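Local coordinates for histidine-containing Phosphotransfer Protein type 1, MtHPt1 (Medicago truncatula, PDB 3US6), which probably relays phosphoryl groups through an active histidine, between cytokinin sensor histidine kinases and response regulators in plants, at residues A[25-28]-A[29-32]; A[44-47]-A[48-52]. All blocks are in the same frame, centred on the assembly; numbering follows the deposited sequence. Where two conformers were deposited one is given.

Contact 1. Residues A[25-28]-A[29-32]; sequences GQFL and QLQQ
Two turns of the short amphipathic helix 25-32 bring Gln26 against Gln29 and Phe27 against Gln31, and they illustrate how one helix can carry an amide pair on one flank and a group centred on an aromatic ring on the other, the partners about one turn apart. On the outer side the two glutamine amides meet: Gln26 NE2 donates to Gln29 OE1 at 2.9 Å. The donor stands above the carbonyl plane of Gln29 instead of on a lone pair, and the two amide planes are 86° apart. A bend at chi2 of Gln26 (60°) carries its amide across to the extended side chain of Gln29.

The other flank belongs to the helical bundle of the HPt protein, where Phe27 packs on Ile14 of helix 3-19 and on Val42 of helix 41-64. Gln31 runs along this flank; in the conformer described, one of two, NE2 comes to 3.4 Å from Phe27 CE2 with the amide inclined by 56° to the ring, so the amide's position is less certain. Its aliphatic part crosses the helix surface, CG passing 3.5 Å from Phe27 O, and its side chain also touches Trp10 and Ile14 of helix 3-19. Leu30 CD1 approaches Phe27 CD1 at 4.3 Å, turning an apolar side toward Val42. Backbone bonds from Gln31 N to Phe27 O (3.2 Å) and from Leu30 N to Gln26 O (3.1 Å) keep these neighbours in helical step.

Contact 2. Residues A[44-47]-A[48-52]; sequences EVVS and LFFDD
Phe50 lays its ring against Val46, one helical turn earlier on helix 41-64, and following it outward shows how a side chain can shelter its own helix backbone. Phe50 CB starts 3.7 Å from Ser47 O. With CG anti to the carbonyl carbon and beside the backbone N (chi1 -66°), the ring is swung back toward the preceding turn, and Phe50 CG lies 3.4 Å from Val46 O. That oxygen sits over one face, displaced toward the rim, and CD1 is nearly as close to it. Farther out the apolar branch of Val46 takes over: Val46 CG1 lies over a face of the ring, 3.6 Å from Phe50 CE1 and 3.5 Å from Phe50 CE2, while its still closer approach to CZ is doubtful. The two side chains run side by side and point the same way.

Val46 O is meanwhile gripped by Phe50 N at 2.9 Å. Next along the helix, Asp51 N reaches Ser47 O at 3.1 Å, and in the conformer described Ser47 OG hydrogen-bonds to Phe43 O. Replacing Phe50 with an alanine is likely to open a gap beside Val46 and leave Tyr123 and Lys127 without the ring they touch.

Among the neighbouring helices, Val46 and Phe50 face helix 109-142, both touching Leu130 and Phe50 also Tyr123 and Lys127, whereas Val45 and Phe49 turn to helix 71-88, meeting Ile88.

In the fold
From the N terminus, helix 3-19 leads through a short connection to helix 25-32, which holds contact 1 whole; a loop follows, and contact 2 then lies near the start of the long helix 41-64. Both are local, so neither closes a loop, and they stand in series without nesting or crossing. Their centres are about 15 Å apart, yet they touch where Leu30 CD1 packs against Val45 CG1 at 4.1 Å. Contact 1 packs on helix 3-19 on one side and on helix 41-64 on another, and contact 2 carries the packing on to helices 71-88 and 109-142. Helix 71-88 bears His79, the predicted phosphorylation site, unmodified in this structure.

Contact 1. Residues A[25-28]-A[29-32]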
ATOM      1  N   GLY A  25       8.659  -1.649   8.151  1.00 17.45           N
ATOM      2  CA  GLY A  25       9.986  -2.128   7.824  1.00 19.56           C
ATOM      3  C   GLY A  25      10.031  -2.986   6.591  1.00 19.10           C
ATOM      4  O   GLY A  25      11.135  -3.191   6.027  1.00 19.98           O
ATOM      5  N   GLN A  26       8.907  -3.496   6.115  1.00 16.53           N
ATOM      6  CA  GLN A  26       8.993  -4.304   4.922  1.00 16.54           C
ATOM      7  C   GLN A  26       9.261  -3.382   3.715  1.00 16.34           C
ATOM      8  O   GLN A  26       9.876  -3.840   2.698  1.00 18.83           O
ATOM      9  CB  GLN A  26       7.771  -5.144   4.733  1.00 16.33           C
ATOM     10  CG  GLN A  26       7.715  -5.777   3.423  1.00 30.03           C
ATOM     11  CD  GLN A  26       8.900  -6.698   3.180  1.00 35.99           C
ATOM     12  OE1 GLN A  26       9.328  -6.934   2.007  1.00 34.42           O
ATOM     13  NE2 GLN A  26       9.471  -7.223   4.305  1.00 29.42           N
ATOM     14  N   PHE A  27       8.896  -2.095   3.805  1.00 14.46           N
ATOM     15  CA  PHE A  27       9.239  -1.200   2.701  1.00 14.02           C
ATOM     16  C   PHE A  27      10.741  -0.995   2.679  1.00 15.94           C
ATOM     17  O   PHE A  27      11.347  -0.941   1.608  1.00 15.39           O
ATOM     18  CB  PHE A  27       8.491   0.105   2.823  1.00 13.02           C
ATOM     19  CG  PHE A  27       8.717   1.012   1.641  1.00 12.54           C
ATOM     20  CD1 PHE A  27       7.998   0.772   0.472  1.00 13.23           C
ATOM     21  CD2 PHE A  27       9.590   2.061   1.690  1.00 13.85           C
ATOM     22  CE1 PHE A  27       8.165   1.569  -0.636  1.00 13.86           C
ATOM     23  CE2 PHE A  27       9.794   2.855   0.603  1.00 15.11           C
ATOM     24  CZ  PHE A  27       9.082   2.591  -0.590  1.00 14.13           C
ATOM     25  N   LEU A  28      11.379  -0.938   3.841  1.00 16.19           N
ATOM     26  CA  LEU A  28      12.838  -0.860   3.879  1.00 19.92           C
ATOM     27  C   LEU A  28      13.502  -2.108   3.326  1.00 16.12           C
ATOM     28  O   LEU A  28      14.581  -2.052   2.730  1.00 17.99           O
ATOM     29  CB  LEU A  28      13.309  -0.672   5.308  1.00 21.16           C
ATOM     30  CG  LEU A  28      12.780   0.568   5.955  1.00 26.51           C
ATOM     31  CD1 LEU A  28      13.563   0.677   7.242  1.00 50.09           C
ATOM     32  CD2 LEU A  28      12.993   1.792   5.095  1.00 32.23           C
ATOM     33  N   GLN A  29      12.916  -3.268   3.553  1.00 17.45           N
ATOM     34  CA  GLN A  29      13.407  -4.510   2.922  1.00 17.65           C
ATOM     35  C   GLN A  29      13.389  -4.493   1.383  1.00 18.17           C
ATOM     36  O   GLN A  29      14.361  -4.942   0.737  1.00 22.49           O
ATOM     37  CB  GLN A  29      12.675  -5.723   3.461  1.00 24.15           C
ATOM     38  CG  GLN A  29      13.044  -7.009   2.744  1.00 39.14           C
ATOM     39  CD  GLN A  29      12.287  -8.198   3.327  1.00 44.25           C
ATOM     40  OE1 GLN A  29      12.159  -8.333   4.569  1.00 46.28           O
ATOM     41  NE2 GLN A  29      11.684  -8.998   2.445  1.00 30.63           N
ATOM     42  N   LEU A  30      12.366  -3.896   0.773  1.00 21.84           N
ATOM     43  CA  LEU A  30      12.361  -3.743  -0.690  1.00 22.62           C
ATOM     44  C   LEU A  30      13.506  -2.886  -1.106  1.00 24.81           C
ATOM     45  O   LEU A  30      14.189  -3.176  -2.091  1.00 21.62           O
ATOM     46  CB  LEU A  30      11.089  -3.033  -1.180  1.00 22.83           C
ATOM     47  CG  LEU A  30       9.812  -3.737  -1.021  1.00 21.87           C
ATOM     48  CD1 LEU A  30       8.789  -2.800  -1.741  1.00 19.82           C
ATOM     49  CD2 LEU A  30       9.860  -5.143  -1.632  1.00 26.18           C
ATOM     50  N   GLN A  31      13.755  -1.825  -0.345  1.00 19.66           N
ATOM     51  CA  GLN A  31      14.865  -0.934  -0.645  0.50 21.13           C
ATOM     52  C   GLN A  31      16.222  -1.661  -0.572  1.00 20.85           C
ATOM     53  O   GLN A  31      17.148  -1.337  -1.309  1.00 23.25           O
ATOM     54  CB  GLN A  31      14.803   0.294   0.300  0.50 22.57           C
ATOM     55  CG  GLN A  31      13.612   1.251   0.100  0.50 19.12           C
ATOM     56  CD  GLN A  31      13.595   2.351   1.179  0.50 19.41           C
ATOM     57  OE1 GLN A  31      14.054   2.130   2.300  0.50 30.46           O
ATOM     58  NE2 GLN A  31      13.077   3.515   0.840  0.50 15.23           N
ATOM     59  N   GLN A  32      16.332  -2.641   0.295  1.00 19.99           N
ATOM     60  CA  GLN A  32      17.551  -3.393   0.447  1.00 16.76           C
ATOM     61  C   GLN A  32      17.901  -4.136  -0.831  1.00 21.07           C
ATOM     62  O   GLN A  32      19.061  -4.330  -1.112  1.00 23.85           O
ATOM     63  CB  GLN A  32      17.481  -4.349   1.625  1.00 22.81           C
ATOM     64  CG  GLN A  32      17.615  -3.699   2.973  1.00 39.34           C
ATOM     65  CD  GLN A  32      17.316  -4.661   4.112  1.00 50.64           C
ATOM     66  OE1 GLN A  32      16.395  -4.453   4.874  1.00 58.60           O
ATOM     67  NE2 GLN A  32      18.075  -5.721   4.196  1.00 54.04           N
TER

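Contact 2. Residues A[44-47]-A[48-52]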
ATOM      1  N   GLU A  44       8.930  -0.798  -9.576  1.00 14.29           N
ATOM      2  CA  GLU A  44       8.295  -1.896 -10.291  1.00 13.89           C
ATOM      3  C   GLU A  44       7.387  -2.725  -9.383  1.00 14.30           C
ATOM      4  O   GLU A  44       6.298  -3.145  -9.770  1.00 17.36           O
ATOM      5  CB  GLU A  44       9.356  -2.772 -10.967  1.00 20.76           C
ATOM      6  CG  GLU A  44      10.111  -1.939 -11.968  1.00 22.65           C
ATOM      7  CD  GLU A  44      11.351  -2.631 -12.520  1.00 34.72           C
ATOM      8  OE1 GLU A  44      11.698  -3.720 -11.995  1.00 31.92           O
ATOM      9  OE2 GLU A  44      11.955  -2.074 -13.479  1.00 37.51           O
ATOM     10  N   VAL A  45       7.860  -2.974  -8.157  1.00 12.28           N
ATOM     11  CA  VAL A  45       7.124  -3.794  -7.234  1.00 12.72           C
ATOM     12  C   VAL A  45       5.863  -3.037  -6.796  1.00 12.53           C
ATOM     13  O   VAL A  45       4.809  -3.621  -6.759  1.00 13.34           O
ATOM     14  CB  VAL A  45       7.973  -4.142  -5.991  1.00 12.83           C
ATOM     15  CG1 VAL A  45       7.118  -4.800  -4.888  1.00 16.47           C
ATOM     16  CG2 VAL A  45       9.112  -5.102  -6.360  1.00 14.84           C
ATOM     17  N   VAL A  46       6.005  -1.761  -6.458  1.00 12.82           N
ATOM     18  CA  VAL A  46       4.827  -0.925  -6.094  1.00 15.04           C
ATOM     19  C   VAL A  46       3.797  -0.916  -7.255  1.00 13.05           C
ATOM     20  O   VAL A  46       2.584  -1.037  -6.987  1.00 14.36           O
ATOM     21  CB  VAL A  46       5.302   0.474  -5.671  1.00 18.69           C
ATOM     22  CG1 VAL A  46       4.170   1.423  -5.546  1.00 23.56           C
ATOM     23  CG2 VAL A  46       6.076   0.356  -4.286  1.00 17.74           C
ATOM     24  N   SER A  47       4.303  -0.793  -8.487  1.00 13.50           N
ATOM     25  CA  SER A  47       3.424  -0.816  -9.669  0.61 13.62           C
ATOM     26  C   SER A  47       2.648  -2.088  -9.801  1.00 15.19           C
ATOM     27  O   SER A  47       1.440  -2.069 -10.082  1.00 16.82           O
ATOM     28  CB  SER A  47       4.205  -0.560 -10.940  0.61 17.53           C
ATOM     29  OG  SER A  47       4.515   0.799 -10.983  0.61 20.39           O
ATOM     30  N   LEU A  48       3.310  -3.228  -9.559  1.00 14.47           N
ATOM     31  CA  LEU A  48       2.597  -4.490  -9.611  1.00 15.75           C
ATOM     32  C   LEU A  48       1.470  -4.550  -8.550  1.00 15.32           C
ATOM     33  O   LEU A  48       0.406  -5.082  -8.804  1.00 17.73           O
ATOM     34  CB  LEU A  48       3.556  -5.679  -9.374  1.00 16.09           C
ATOM     35  CG  LEU A  48       4.517  -6.000 -10.481  1.00 17.75           C
ATOM     36  CD1 LEU A  48       5.592  -6.915  -9.888  1.00 16.89           C
ATOM     37  CD2 LEU A  48       3.749  -6.677 -11.652  1.00 18.16           C
ATOM     38  N   PHE A  49       1.784  -4.086  -7.348  1.00 14.18           N
ATOM     39  CA  PHE A  49       0.824  -3.993  -6.253  1.00 13.63           C
ATOM     40  C   PHE A  49      -0.357  -3.103  -6.681  1.00 14.58           C
ATOM     41  O   PHE A  49      -1.515  -3.501  -6.425  1.00 16.69           O
ATOM     42  CB  PHE A  49       1.519  -3.439  -5.017  1.00 13.10           C
ATOM     43  CG  PHE A  49       0.594  -3.145  -3.865  1.00 14.27           C
ATOM     44  CD1 PHE A  49       0.009  -4.201  -3.186  1.00 19.35           C
ATOM     45  CD2 PHE A  49       0.329  -1.868  -3.460  1.00 14.66           C
ATOM     46  CE1 PHE A  49      -0.849  -3.967  -2.117  1.00 19.12           C
ATOM     47  CE2 PHE A  49      -0.559  -1.644  -2.411  1.00 16.26           C
ATOM     48  CZ  PHE A  49      -1.082  -2.709  -1.709  1.00 16.33           C
ATOM     49  N   PHE A  50      -0.123  -1.944  -7.268  1.00 12.84           N
ATOM     50  CA  PHE A  50      -1.258  -1.079  -7.623  1.00 16.38           C
ATOM     51  C   PHE A  50      -2.174  -1.786  -8.627  1.00 17.24           C
ATOM     52  O   PHE A  50      -3.423  -1.811  -8.456  1.00 18.95           O
ATOM     53  CB  PHE A  50      -0.788   0.230  -8.215  1.00 14.29           C
ATOM     54  CG  PHE A  50      -0.053   1.111  -7.301  1.00 13.96           C
ATOM     55  CD1 PHE A  50      -0.132   0.975  -5.947  1.00 13.28           C
ATOM     56  CD2 PHE A  50       0.748   2.116  -7.821  1.00 15.80           C
ATOM     57  CE1 PHE A  50       0.582   1.808  -5.094  1.00 16.40           C
ATOM     58  CE2 PHE A  50       1.405   3.025  -6.978  1.00 18.85           C
ATOM     59  CZ  PHE A  50       1.326   2.859  -5.614  1.00 19.20           C
ATOM     60  N   ASP A  51      -1.568  -2.410  -9.624  1.00 18.00           N
ATOM     61  CA  ASP A  51      -2.402  -3.139 -10.625  1.00 20.41           C
ATOM     62  C   ASP A  51      -3.260  -4.282 -10.004  1.00 20.89           C
ATOM     63  O   ASP A  51      -4.514  -4.359 -10.263  1.00 26.39           O
ATOM     64  CB  ASP A  51      -1.482  -3.696 -11.726  1.00 27.61           C
ATOM     65  CG  ASP A  51      -0.776  -2.598 -12.524  1.00 40.92           C
ATOM     66  OD1 ASP A  51      -1.077  -1.411 -12.312  1.00 52.38           O
ATOM     67  OD2 ASP A  51       0.070  -2.923 -13.382  1.00 41.27           O
ATOM     68  N   ASP A  52      -2.667  -5.126  -9.146  1.00 20.36           N
ATOM     69  CA  ASP A  52      -3.435  -6.214  -8.487  1.00 19.50           C
ATOM     70  C   ASP A  52      -4.461  -5.686  -7.491  1.00 21.83           C
ATOM     71  O   ASP A  52      -5.610  -6.129  -7.502  1.00 21.51           O
ATOM     72  CB  ASP A  52      -2.526  -7.204  -7.784  1.00 21.44           C
ATOM     73  CG  ASP A  52      -3.337  -8.396  -7.183  1.00 24.32           C
ATOM     74  OD1 ASP A  52      -4.023  -9.086  -7.976  1.00 29.10           O
ATOM     75  OD2 ASP A  52      -3.372  -8.534  -5.916  1.00 28.14           O
TER